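Local atomic coordinates of lovastatin nonaketide synthase, polyketide synthase component (PDB entry 7CPX), a protein that builds the nonaketide chain of lovastatin by iterative decarboxylative condensation of malonyl units, working as a homodimeric multidomain polyketide synthase together with its partner enzyme LovC. Residues T1459-G1463 against K1811-A1815; G1448-T1453 against Y1467-D1471; A89-S94 against R934-V938; R941-H946 against L959-S963; I270-G274 against T299-L305. The protein carries 2 engineered substitutions. All blocks are in the same frame, centred on the assembly; numbering follows the deposited sequence.

Contact 1 (T1459-G1463 against K1811-A1815); sequences TPQLG and KRDLA
K1811 reaches over to the carbonyl of Q1461, its chain lying along that residue. CB starts out pointing at the 1459-1463 loop and lies beside the outer part of the Q1461 side chain. The chain then bends at chi2 and at chi3 (-80°), which turns CD and CE back alongside the Q1461 backbone: CD is 4.0 Å from Q1461 CB, and CE is 3.1 Å from Q1461 O. At the tip, K1811 NZ donates to Q1461 O over 2.6 Å. The ammonium sits above the carbonyl plane, 44° out of it, and the C=O...N angle is 136°. P1460 O is the next oxygen, 3.5 Å from K1811 NZ. The Q1461 side chain runs on to meet L1814 from the opposite direction: its CG is 3.8 Å from L1814 CD1, and its CD is 3.1 Å from R1812 O. R1812 itself turns off toward I2405. D1813 N-caps helix 1814-1822 with a weak bond from A1815 N, and its carboxylate also forms salt bridges with R1816 and R1275. The arrangement is a surface contact, probably between domains: the methyltransferase loop between helix 1451-1457 and strand 1464-1469 meets the junction where strand 1804-1811, which belongs to a different mixed sheet from strand 1464-1469, passes into a capped helix start.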
# COMPACT_ATOMS: atom_id res chain seq x y z
N THR A 1459 16.39 -55.44 -20.98
CA THR A 1459 17.79 -55.60 -20.63
C THR A 1459 18.38 -54.24 -20.28
O THR A 1459 18.21 -53.28 -21.04
CB THR A 1459 18.57 -56.23 -21.79
OG1 THR A 1459 17.94 -57.46 -22.18
CG2 THR A 1459 20.01 -56.50 -21.39
N PRO A 1460 19.08 -54.11 -19.15
CA PRO A 1460 19.58 -52.80 -18.74
C PRO A 1460 20.69 -52.32 -19.66
O PRO A 1460 21.73 -52.97 -19.78
CB PRO A 1460 20.09 -53.04 -17.31
CG PRO A 1460 20.44 -54.48 -17.28
CD PRO A 1460 19.45 -55.17 -18.18
N GLN A 1461 20.47 -51.18 -20.31
CA GLN A 1461 21.50 -50.51 -21.09
C GLN A 1461 21.96 -51.37 -22.27
O GLN A 1461 23.14 -51.69 -22.41
CB GLN A 1461 22.69 -50.13 -20.21
CG GLN A 1461 22.32 -49.41 -18.92
CD GLN A 1461 23.39 -49.55 -17.85
OE1 GLN A 1461 24.58 -49.47 -18.14
NE2 GLN A 1461 22.96 -49.77 -16.62
N LEU A 1462 21.01 -51.74 -23.12
CA LEU A 1462 21.34 -52.46 -24.35
C LEU A 1462 21.43 -51.48 -25.51
O LEU A 1462 20.70 -50.48 -25.57
CB LEU A 1462 20.30 -53.55 -24.64
CG LEU A 1462 19.01 -53.18 -25.37
CD1 LEU A 1462 19.18 -53.28 -26.88
CD2 LEU A 1462 17.88 -54.08 -24.90
N GLY A 1463 22.34 -51.76 -26.43
CA GLY A 1463 22.70 -50.82 -27.48
C GLY A 1463 21.77 -50.81 -28.68
O GLY A 1463 22.10 -51.35 -29.73
N LYS A 1811 29.43 -48.96 -20.64
CA LYS A 1811 28.01 -48.75 -20.37
C LYS A 1811 27.84 -47.92 -19.11
O LYS A 1811 28.46 -48.21 -18.08
CB LYS A 1811 27.27 -50.08 -20.23
CG LYS A 1811 27.39 -50.96 -21.47
CD LYS A 1811 26.06 -51.59 -21.87
CE LYS A 1811 25.73 -52.80 -21.02
NZ LYS A 1811 24.64 -53.61 -21.64
N ARG A 1812 27.01 -46.89 -19.20
CA ARG A 1812 26.81 -45.98 -18.08
C ARG A 1812 26.46 -46.76 -16.83
O ARG A 1812 25.40 -47.41 -16.77
CB ARG A 1812 25.71 -44.97 -18.41
CG ARG A 1812 25.93 -44.18 -19.68
CD ARG A 1812 27.18 -43.32 -19.62
NE ARG A 1812 27.29 -42.43 -20.77
CZ ARG A 1812 28.34 -41.66 -21.02
NH1 ARG A 1812 29.39 -41.64 -20.21
NH2 ARG A 1812 28.33 -40.89 -22.10
N ASP A 1813 27.33 -46.71 -15.83
CA ASP A 1813 27.09 -47.42 -14.57
C ASP A 1813 26.02 -46.65 -13.81
O ASP A 1813 26.29 -45.79 -12.97
CB ASP A 1813 28.38 -47.54 -13.77
CG ASP A 1813 28.21 -48.38 -12.52
OD1 ASP A 1813 27.10 -48.91 -12.30
OD2 ASP A 1813 29.19 -48.51 -11.75
N LEU A 1814 24.77 -46.98 -14.12
CA LEU A 1814 23.64 -46.22 -13.60
C LEU A 1814 23.62 -46.19 -12.08
O LEU A 1814 23.05 -45.25 -11.50
CB LEU A 1814 22.33 -46.80 -14.13
CG LEU A 1814 22.17 -46.77 -15.65
CD1 LEU A 1814 20.83 -47.36 -16.06
CD2 LEU A 1814 22.31 -45.36 -16.19
N ALA A 1815 24.22 -47.17 -11.41
CA ALA A 1815 24.28 -47.14 -9.96
C ALA A 1815 25.07 -45.92 -9.47
O ALA A 1815 24.54 -45.07 -8.74
CB ALA A 1815 24.91 -48.43 -9.43

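Contact 2 (G1448-T1453 against Y1467-D1471); sequences GTGGAT and YTYTD
A first torsion of -164° turns the Y1469 ring away from its own N and carries it from the end of strand 1464-1469 up to the loop at G1448-G1450, edge first; Y1467, with a similar first torsion, sends its own ring toward T1453. The two segments belong to the beta-alpha-beta unit 1440-1445, 1451-1457, 1464-1469, and G1448 and G1451 fit a GxGxxG turn, consistent with the glycine-rich loop of Rossmann-like, S-adenosylmethionine-dependent methyltransferases. Positive phi at G1448 (58°) and at G1450 (96°), which is the N-cap of helix 1451-1457, suits glycine at both places. The loop wraps the phenol end of Y1469: G1450 CA lies at the ring edge, 4.0 Å from Y1469 CZ. The modelled approach of the Y1469 hydroxyl to G1448 O is too short to be trusted. D1471, just past the strand, lays its carboxylate beside G1448, and its OD1 accepts from S1473 N. T1453 fills the angle between the two tyrosines. Its CG2 is 3.7 Å from Y1469 CE2 and lies in the plane of that ring, at the edge; the same methyl is 3.8 Å from Y1467 CE1. E1444 OE1 ties this corner together, hydrogen-bonded to both T1453 OG1 and Y1467 OH.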
# COMPACT_ATOMS: atom_id res chain seq x y z
N GLY A 1448 3.25 -57.33 -31.26
CA GLY A 1448 1.90 -57.34 -30.73
C GLY A 1448 1.79 -56.47 -29.50
O GLY A 1448 2.15 -55.29 -29.52
N THR A 1449 1.29 -57.05 -28.42
CA THR A 1449 1.15 -56.31 -27.17
C THR A 1449 2.50 -55.87 -26.61
O THR A 1449 2.54 -54.98 -25.76
CB THR A 1449 0.41 -57.15 -26.13
OG1 THR A 1449 1.12 -58.37 -25.91
CG2 THR A 1449 -1.00 -57.47 -26.61
N GLY A 1450 3.59 -56.48 -27.07
CA GLY A 1450 4.91 -56.10 -26.63
C GLY A 1450 5.49 -56.93 -25.50
O GLY A 1450 6.50 -56.52 -24.92
N GLY A 1451 4.89 -58.07 -25.17
CA GLY A 1451 5.44 -58.90 -24.11
C GLY A 1451 6.86 -59.33 -24.40
O GLY A 1451 7.75 -59.22 -23.55
N ALA A 1452 7.10 -59.83 -25.62
CA ALA A 1452 8.46 -60.14 -26.03
C ALA A 1452 9.31 -58.88 -26.10
O ALA A 1452 10.49 -58.89 -25.74
CB ALA A 1452 8.46 -60.86 -27.37
N THR A 1453 8.72 -57.78 -26.58
CA THR A 1453 9.42 -56.50 -26.57
C THR A 1453 9.79 -56.11 -25.15
O THR A 1453 10.93 -55.68 -24.89
CB THR A 1453 8.55 -55.42 -27.21
OG1 THR A 1453 8.09 -55.86 -28.49
CG2 THR A 1453 9.35 -54.13 -27.38
N TYR A 1467 14.80 -48.89 -32.54
CA TYR A 1467 13.96 -50.06 -32.29
C TYR A 1467 12.67 -49.87 -33.08
O TYR A 1467 11.82 -49.05 -32.72
CB TYR A 1467 13.68 -50.23 -30.80
CG TYR A 1467 13.34 -51.65 -30.40
CD1 TYR A 1467 12.08 -52.18 -30.65
CD2 TYR A 1467 14.28 -52.45 -29.77
CE1 TYR A 1467 11.77 -53.47 -30.29
CE2 TYR A 1467 13.98 -53.74 -29.40
CZ TYR A 1467 12.72 -54.25 -29.66
OH TYR A 1467 12.42 -55.54 -29.29
N THR A 1468 12.51 -50.62 -34.16
CA THR A 1468 11.33 -50.52 -35.01
C THR A 1468 10.29 -51.51 -34.49
O THR A 1468 10.23 -52.66 -34.91
CB THR A 1468 11.68 -50.79 -36.47
OG1 THR A 1468 12.61 -49.80 -36.92
CG2 THR A 1468 10.44 -50.73 -37.34
N TYR A 1469 9.47 -51.04 -33.56
CA TYR A 1469 8.34 -51.83 -33.09
C TYR A 1469 7.42 -52.12 -34.26
O TYR A 1469 7.05 -51.21 -35.01
CB TYR A 1469 7.59 -51.09 -31.99
CG TYR A 1469 6.67 -51.97 -31.18
CD1 TYR A 1469 5.37 -52.20 -31.59
CD2 TYR A 1469 7.10 -52.56 -30.00
CE1 TYR A 1469 4.52 -53.00 -30.85
CE2 TYR A 1469 6.26 -53.35 -29.25
CZ TYR A 1469 4.97 -53.57 -29.68
OH TYR A 1469 4.13 -54.37 -28.94
N THR A 1470 7.04 -53.38 -34.43
CA THR A 1470 6.38 -53.80 -35.65
C THR A 1470 5.46 -54.98 -35.38
O THR A 1470 5.78 -55.87 -34.59
CB THR A 1470 7.41 -54.17 -36.72
OG1 THR A 1470 7.97 -52.97 -37.28
CG2 THR A 1470 6.79 -54.99 -37.83
N ASP A 1471 4.31 -54.97 -36.06
CA ASP A 1471 3.39 -56.09 -36.07
C ASP A 1471 2.55 -55.98 -37.33
O ASP A 1471 2.48 -54.93 -37.96
CB ASP A 1471 2.50 -56.11 -34.82
CG ASP A 1471 1.65 -57.37 -34.72
OD1 ASP A 1471 1.12 -57.82 -35.75
OD2 ASP A 1471 1.53 -57.91 -33.60

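Contact 3 (A89-S94 against R934-V938); sequences AGEAES and RRYWV
The ring of Y936 and the guanidinium of R934 form the flat surfaces that meet helix 89-94. On one face of the Y936 ring sits A92, whose CB is 4.0 Å from the ring centroid and 29° off the normal, a CH-pi contact. On the opposite face CG of R934, from the ring's own segment, lies 3.7 Å above the ring plane, toward the rim. At the edge, A89 CB lies in the plane, 3.8 Å from Y936 CE1, and E93 CG approaches another part of it. The guanidinium of R934 uses both aspects as well: A89 CB stands 3.1 Å above its plane, while E93 OE2 comes to its edge. R934 is extended from CG to NE, which carries the charged end back over the first turn of the helix. There R934 NH2 donates to E93 OE2 over 3.0 Å, in a salt bridge that meets the carboxylate from 38° above its plane, with the two flat groups 60° apart. Farther on, V938 packs CG2 against the E93 backbone, and Y136 OH bonds both E93 O and V938 N. The contact joins helix 89-94 of the ketosynthase to the loop between helices 905-911 and 941-947, consistent with a linker packing on that domain. Its charges meet through one N-H...O bond; A89, A92 and Y936 add apolar packing beside it, mixing an ion pair with nonpolar contacts.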
# COMPACT_ATOMS: atom_id res chain seq x y z
N ALA A 89 -18.26 27.97 0.27
CA ALA A 89 -16.88 27.50 0.42
C ALA A 89 -16.72 26.10 -0.14
O ALA A 89 -15.76 25.81 -0.87
CB ALA A 89 -16.47 27.55 1.89
N GLY A 90 -17.65 25.20 0.18
CA GLY A 90 -17.55 23.84 -0.33
C GLY A 90 -17.63 23.79 -1.84
O GLY A 90 -16.84 23.13 -2.50
N GLU A 91 -18.60 24.51 -2.41
CA GLU A 91 -18.74 24.54 -3.86
C GLU A 91 -17.52 25.19 -4.51
O GLU A 91 -17.02 24.71 -5.54
CB GLU A 91 -20.01 25.28 -4.26
CG GLU A 91 -20.31 25.26 -5.74
CD GLU A 91 -21.62 25.94 -6.08
OE1 GLU A 91 -22.31 26.41 -5.15
OE2 GLU A 91 -21.97 26.00 -7.28
N ALA A 92 -17.02 26.28 -3.92
CA ALA A 92 -15.86 26.95 -4.49
C ALA A 92 -14.64 26.04 -4.49
O ALA A 92 -13.88 25.99 -5.46
CB ALA A 92 -15.56 28.23 -3.71
N GLU A 93 -14.43 25.30 -3.40
CA GLU A 93 -13.36 24.31 -3.38
C GLU A 93 -13.60 23.25 -4.44
O GLU A 93 -12.66 22.83 -5.14
CB GLU A 93 -13.27 23.66 -1.99
CG GLU A 93 -12.82 24.61 -0.90
CD GLU A 93 -12.88 23.98 0.48
OE1 GLU A 93 -13.28 22.80 0.58
OE2 GLU A 93 -12.52 24.67 1.46
N SER A 94 -14.85 22.81 -4.60
CA SER A 94 -15.18 21.83 -5.62
C SER A 94 -14.93 22.36 -7.02
O SER A 94 -14.71 21.56 -7.95
CB SER A 94 -16.64 21.41 -5.48
OG SER A 94 -16.95 21.06 -4.15
N ARG A 934 -9.09 33.38 1.16
CA ARG A 934 -9.20 31.95 1.41
C ARG A 934 -8.88 31.17 0.14
O ARG A 934 -9.37 31.50 -0.94
CB ARG A 934 -10.60 31.58 1.90
CG ARG A 934 -10.82 30.09 2.07
CD ARG A 934 -12.10 29.80 2.84
NE ARG A 934 -12.39 28.37 2.89
CZ ARG A 934 -13.39 27.83 3.57
NH1 ARG A 934 -14.22 28.57 4.28
NH2 ARG A 934 -13.56 26.51 3.54
N ARG A 935 -8.04 30.14 0.29
CA ARG A 935 -7.64 29.30 -0.83
C ARG A 935 -8.64 28.16 -0.95
O ARG A 935 -8.64 27.23 -0.14
CB ARG A 935 -6.23 28.77 -0.63
CG ARG A 935 -5.65 28.09 -1.86
CD ARG A 935 -4.25 27.57 -1.61
NE ARG A 935 -3.61 27.14 -2.85
CZ ARG A 935 -3.74 25.93 -3.37
NH1 ARG A 935 -4.49 25.00 -2.79
NH2 ARG A 935 -3.11 25.64 -4.51
N TYR A 936 -9.50 28.22 -1.97
CA TYR A 936 -10.50 27.19 -2.22
C TYR A 936 -9.89 26.16 -3.16
O TYR A 936 -9.74 26.39 -4.36
CB TYR A 936 -11.77 27.80 -2.81
CG TYR A 936 -12.40 28.85 -1.92
CD1 TYR A 936 -13.30 28.49 -0.93
CD2 TYR A 936 -12.09 30.19 -2.07
CE1 TYR A 936 -13.88 29.44 -0.12
CE2 TYR A 936 -12.67 31.15 -1.26
CZ TYR A 936 -13.57 30.77 -0.29
OH TYR A 936 -14.15 31.72 0.52
N TRP A 937 -9.53 25.00 -2.60
CA TRP A 937 -8.91 23.94 -3.37
C TRP A 937 -9.28 22.60 -2.74
O TRP A 937 -9.63 22.53 -1.56
CB TRP A 937 -7.39 24.10 -3.44
CG TRP A 937 -6.85 24.18 -4.83
CD1 TRP A 937 -6.98 25.21 -5.70
CD2 TRP A 937 -6.09 23.18 -5.51
NE1 TRP A 937 -6.34 24.92 -6.88
CE2 TRP A 937 -5.79 23.67 -6.79
CE3 TRP A 937 -5.63 21.91 -5.16
CZ2 TRP A 937 -5.05 22.95 -7.72
CZ3 TRP A 937 -4.90 21.18 -6.08
CH2 TRP A 937 -4.62 21.71 -7.35
N VAL A 938 -9.17 21.54 -3.54
CA VAL A 938 -9.48 20.19 -3.10
C VAL A 938 -8.24 19.34 -3.31
O VAL A 938 -7.69 19.29 -4.41
CB VAL A 938 -10.68 19.60 -3.87
CG1 VAL A 938 -10.89 18.15 -3.48
CG2 VAL A 938 -11.93 20.41 -3.60

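Contact 4 (R941-H946 against L959-S963); sequences RATRHH and LSEYS
A942 and E961 bring the backbones closest, with A942 CA and E961 CA 4.4 Å apart, where the first turn of helix 941-947 lies against a type I beta turn running from S960 to S963. The turn is closed by S963 N to S960 O, 3.1 Å, and S963 OG adds a second bond to that same oxygen from the same face of the carbonyl. The carbonyl of E961, inside the turn, points at the helix and is met by R941. The arginine starts with CG wedged between the backbone N and the carbonyl carbon (chi1 60°) and bends twice more, which curls the guanidinium back until its edge meets E961 O. The bond from R941 NH1 to E961 O is weak, 3.1 Å with a 122° angle at the hydrogen; R941 NH2 is modelled still nearer, at a doubtfully short distance. NH1 also salt-bridges E1041 of the second subunit. A942 CB rests on one face of the Y962 ring, 3.4 Å from Y962 CE1, and E961 CB covers the rim of that same face. E961 CG lies 3.6 Å from H946 CB; the bend at chi2 then turns the carboxylate, whose OE2 forms a salt bridge with R142. At the other end of the turn, H945 has S960 O over one face of its imidazole, while H945 NE2 lies 3.7 Å from L959 CD2. This is helix-to-turn packing at the start of the dehydratase region: helix 941-947 packs on the turn between strands 958-959 and 967-974, in the predicted N-terminal hotdog fold, with the second subunit alongside.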
# COMPACT_ATOMS: atom_id res chain seq x y z
N ARG A 941 -5.27 13.92 0.84
CA ARG A 941 -3.87 13.82 1.23
C ARG A 941 -3.13 12.81 0.36
O ARG A 941 -1.93 12.97 0.11
CB ARG A 941 -3.76 13.43 2.71
CG ARG A 941 -4.41 12.11 3.06
CD ARG A 941 -3.52 11.29 3.97
NE ARG A 941 -2.20 11.05 3.39
CZ ARG A 941 -1.93 10.09 2.52
NH1 ARG A 941 -2.87 9.27 2.08
NH2 ARG A 941 -0.68 9.96 2.07
N ALA A 942 -3.83 11.79 -0.12
CA ALA A 942 -3.26 10.92 -1.14
C ALA A 942 -2.98 11.69 -2.42
O ALA A 942 -1.91 11.55 -3.03
CB ALA A 942 -4.20 9.75 -1.42
N THR A 943 -3.92 12.54 -2.84
CA THR A 943 -3.70 13.36 -4.03
C THR A 943 -2.55 14.33 -3.81
O THR A 943 -1.75 14.57 -4.73
CB THR A 943 -4.97 14.12 -4.39
OG1 THR A 943 -6.00 13.19 -4.75
CG2 THR A 943 -4.72 15.05 -5.56
N ARG A 944 -2.45 14.91 -2.62
CA ARG A 944 -1.35 15.81 -2.33
C ARG A 944 -0.01 15.08 -2.38
O ARG A 944 0.96 15.58 -2.96
CB ARG A 944 -1.55 16.46 -0.96
CG ARG A 944 -0.43 17.38 -0.53
CD ARG A 944 -0.82 18.20 0.68
NE ARG A 944 -1.38 17.37 1.74
CZ ARG A 944 -0.66 16.65 2.59
NH1 ARG A 944 0.66 16.62 2.52
NH2 ARG A 944 -1.28 15.94 3.53
N HIS A 945 0.06 13.89 -1.78
CA HIS A 945 1.27 13.08 -1.87
C HIS A 945 1.56 12.65 -3.29
O HIS A 945 2.71 12.34 -3.62
CB HIS A 945 1.14 11.86 -0.96
CG HIS A 945 2.43 11.15 -0.71
ND1 HIS A 945 3.06 10.39 -1.68
CD2 HIS A 945 3.22 11.08 0.39
CE1 HIS A 945 4.18 9.89 -1.18
NE2 HIS A 945 4.29 10.29 0.07
N HIS A 946 0.53 12.61 -4.14
CA HIS A 946 0.72 12.25 -5.55
C HIS A 946 1.31 13.41 -6.34
O HIS A 946 2.35 13.26 -6.99
CB HIS A 946 -0.63 11.83 -6.14
CG HIS A 946 -0.66 11.86 -7.64
ND1 HIS A 946 0.20 11.11 -8.42
CD2 HIS A 946 -1.46 12.53 -8.49
CE1 HIS A 946 -0.07 11.33 -9.69
NE2 HIS A 946 -1.07 12.19 -9.77
N LEU A 959 6.57 6.65 -4.39
CA LEU A 959 5.96 6.12 -3.17
C LEU A 959 4.44 6.23 -3.27
O LEU A 959 3.90 7.22 -3.77
CB LEU A 959 6.47 6.89 -1.96
CG LEU A 959 5.91 6.48 -0.60
CD1 LEU A 959 6.16 5.01 -0.34
CD2 LEU A 959 6.53 7.32 0.50
N SER A 960 3.75 5.19 -2.80
CA SER A 960 2.30 5.15 -2.92
C SER A 960 1.67 6.33 -2.19
O SER A 960 2.17 6.78 -1.15
CB SER A 960 1.76 3.84 -2.37
OG SER A 960 0.34 3.85 -2.34
N GLU A 961 0.58 6.84 -2.75
CA GLU A 961 -0.10 7.98 -2.16
C GLU A 961 -0.53 7.70 -0.73
O GLU A 961 -0.55 8.60 0.11
CB GLU A 961 -1.32 8.37 -3.00
CG GLU A 961 -1.04 8.63 -4.47
CD GLU A 961 -1.07 7.37 -5.31
OE1 GLU A 961 -1.10 6.27 -4.73
OE2 GLU A 961 -1.07 7.49 -6.55
N TYR A 962 -0.87 6.44 -0.43
CA TYR A 962 -1.39 6.05 0.87
C TYR A 962 -0.30 5.47 1.77
O TYR A 962 -0.58 4.65 2.64
CB TYR A 962 -2.52 5.05 0.69
CG TYR A 962 -3.55 5.50 -0.33
CD1 TYR A 962 -4.61 6.30 0.04
CD2 TYR A 962 -3.43 5.13 -1.66
CE1 TYR A 962 -5.54 6.72 -0.89
CE2 TYR A 962 -4.36 5.54 -2.59
CZ TYR A 962 -5.41 6.34 -2.20
OH TYR A 962 -6.34 6.75 -3.13
N SER A 963 0.95 5.89 1.56
CA SER A 963 2.05 5.43 2.39
C SER A 963 2.10 6.21 3.70
O SER A 963 1.46 7.26 3.86
CB SER A 963 3.37 5.58 1.64
OG SER A 963 3.37 4.81 0.46

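Contact 5 (I270-G274 against T299-L305); sequences IRETG and TYAQAGL
R271 and E272, neighbours on strand 268-277, both direct their side chains at the end of helix 289-302, because a classic beta bulge opposite I444 breaks the usual up-down order. R271 runs fully extended to NE and grips A303 O side-on: R271 NE is 2.8 Å and R271 NH2 2.7 Å from A303 O, with the acceptor near the guanidinium plane and both donors on one face of the carbonyl. L305 CD2 lies over a face of the same guanidinium, 3.1 Å from its plane, and A303 CB packs 3.6 Å from R271 NE. The chain turns here through a Schellman motif, with G304 at positive phi (78°). E272 CG lies 3.6 Å from T299 CG2, and the bend at chi2 turns the carboxylate across the amide of Q302, the planes 88° apart. The bond from Q302 NE2 to E272 OE2 is modelled implausibly short. T299 CG2 also nears G274 N, at 3.4 Å. R271 NH1 salt-bridges E446 and E272 OE1 salt-bridges R196, so both buried charges are paired. An arginine on a carbonyl at the helix C-terminus would probably be favoured by the partial negative charge there, linking helix to ketosynthase sheet electrostatically.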
# COMPACT_ATOMS: atom_id res chain seq x y z
N ILE A 270 -13.02 41.97 -34.80
CA ILE A 270 -12.92 40.64 -35.40
C ILE A 270 -13.78 40.68 -36.66
O ILE A 270 -15.00 40.53 -36.61
CB ILE A 270 -13.37 39.54 -34.44
CG1 ILE A 270 -12.54 39.60 -33.15
CG2 ILE A 270 -13.22 38.18 -35.09
CD1 ILE A 270 -12.95 38.59 -32.12
N ARG A 271 -13.13 40.91 -37.80
CA ARG A 271 -13.86 41.02 -39.06
C ARG A 271 -14.44 39.67 -39.48
O ARG A 271 -15.58 39.60 -39.95
CB ARG A 271 -12.92 41.55 -40.14
CG ARG A 271 -13.52 41.63 -41.53
CD ARG A 271 -12.65 42.45 -42.45
NE ARG A 271 -13.20 42.58 -43.79
CZ ARG A 271 -12.82 43.49 -44.68
NH1 ARG A 271 -11.90 44.39 -44.39
NH2 ARG A 271 -13.38 43.49 -45.88
N GLU A 272 -13.68 38.60 -39.31
CA GLU A 272 -14.13 37.27 -39.69
C GLU A 272 -13.34 36.24 -38.91
O GLU A 272 -12.17 36.46 -38.57
CB GLU A 272 -13.97 37.04 -41.20
CG GLU A 272 -14.54 35.73 -41.70
CD GLU A 272 -16.05 35.66 -41.56
OE1 GLU A 272 -16.67 36.70 -41.26
OE2 GLU A 272 -16.61 34.56 -41.74
N THR A 273 -13.98 35.11 -38.63
CA THR A 273 -13.36 34.02 -37.88
C THR A 273 -13.83 32.71 -38.49
O THR A 273 -14.90 32.20 -38.15
CB THR A 273 -13.70 34.09 -36.40
OG1 THR A 273 -13.42 35.41 -35.91
CG2 THR A 273 -12.88 33.08 -35.62
N GLY A 274 -13.03 32.16 -39.40
CA GLY A 274 -13.32 30.87 -39.99
C GLY A 274 -12.72 29.74 -39.19
O GLY A 274 -11.71 29.90 -38.50
N THR A 299 -11.54 32.25 -44.93
CA THR A 299 -11.83 33.30 -43.96
C THR A 299 -11.69 34.67 -44.59
O THR A 299 -12.53 35.55 -44.36
CB THR A 299 -10.89 33.17 -42.76
OG1 THR A 299 -10.91 31.82 -42.27
CG2 THR A 299 -11.31 34.11 -41.64
N TYR A 300 -10.65 34.88 -45.39
CA TYR A 300 -10.48 36.17 -46.05
C TYR A 300 -11.58 36.41 -47.08
O TYR A 300 -12.07 37.53 -47.22
CB TYR A 300 -9.10 36.26 -46.70
CG TYR A 300 -8.03 36.73 -45.75
CD1 TYR A 300 -7.39 35.84 -44.91
CD2 TYR A 300 -7.66 38.06 -45.70
CE1 TYR A 300 -6.41 36.26 -44.03
CE2 TYR A 300 -6.68 38.49 -44.83
CZ TYR A 300 -6.06 37.59 -44.00
OH TYR A 300 -5.08 38.01 -43.13
N ALA A 301 -11.99 35.36 -47.80
CA ALA A 301 -13.08 35.51 -48.75
C ALA A 301 -14.38 35.88 -48.04
O ALA A 301 -15.13 36.75 -48.51
CB ALA A 301 -13.26 34.22 -49.55
N GLN A 302 -14.66 35.23 -46.91
CA GLN A 302 -15.86 35.56 -46.15
C GLN A 302 -15.81 36.99 -45.64
O GLN A 302 -16.83 37.68 -45.60
CB GLN A 302 -16.01 34.58 -44.98
CG GLN A 302 -16.29 33.15 -45.42
CD GLN A 302 -16.07 32.13 -44.31
OE1 GLN A 302 -15.86 30.95 -44.58
NE2 GLN A 302 -16.11 32.58 -43.06
N ALA A 303 -14.62 37.45 -45.26
CA ALA A 303 -14.44 38.83 -44.82
C ALA A 303 -14.55 39.83 -45.96
O ALA A 303 -14.55 41.04 -45.70
CB ALA A 303 -13.09 38.99 -44.13
N GLY A 304 -14.62 39.36 -47.20
CA GLY A 304 -14.57 40.26 -48.34
C GLY A 304 -13.17 40.73 -48.66
O GLY A 304 -13.01 41.78 -49.30
N LEU A 305 -12.15 39.99 -48.24
CA LEU A 305 -10.76 40.37 -48.41
C LEU A 305 -10.11 39.48 -49.46
O LEU A 305 -10.23 38.25 -49.40
CB LEU A 305 -10.00 40.25 -47.08
CG LEU A 305 -10.40 41.26 -46.00
CD1 LEU A 305 -9.72 40.92 -44.69
CD2 LEU A 305 -10.05 42.67 -46.44

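Overall arrangement
By first segment, the contacts fall along the chain in the order 3, 5, 4, 2, 1. Contact 5 lies wholly within the ketosynthase, on its large mixed sheet, and falls between the two segments of contact 3, which ties the same domain to a segment some 840 residues later that is probably a linker; their centres are about 42 Å apart. That segment runs on into helix 941-947 of contact 4, centres about 20 Å apart. Contacts 1 and 2 form a separate pair, centres about 21 Å apart, interleaved in sequence; about 66 Å separates the centres of contacts 1 and 4. Contact 3 thus joins distant parts of the chain, contact 1 joins the methyltransferase to a different sheet, and contact 4 is local, at the start of the dehydratase.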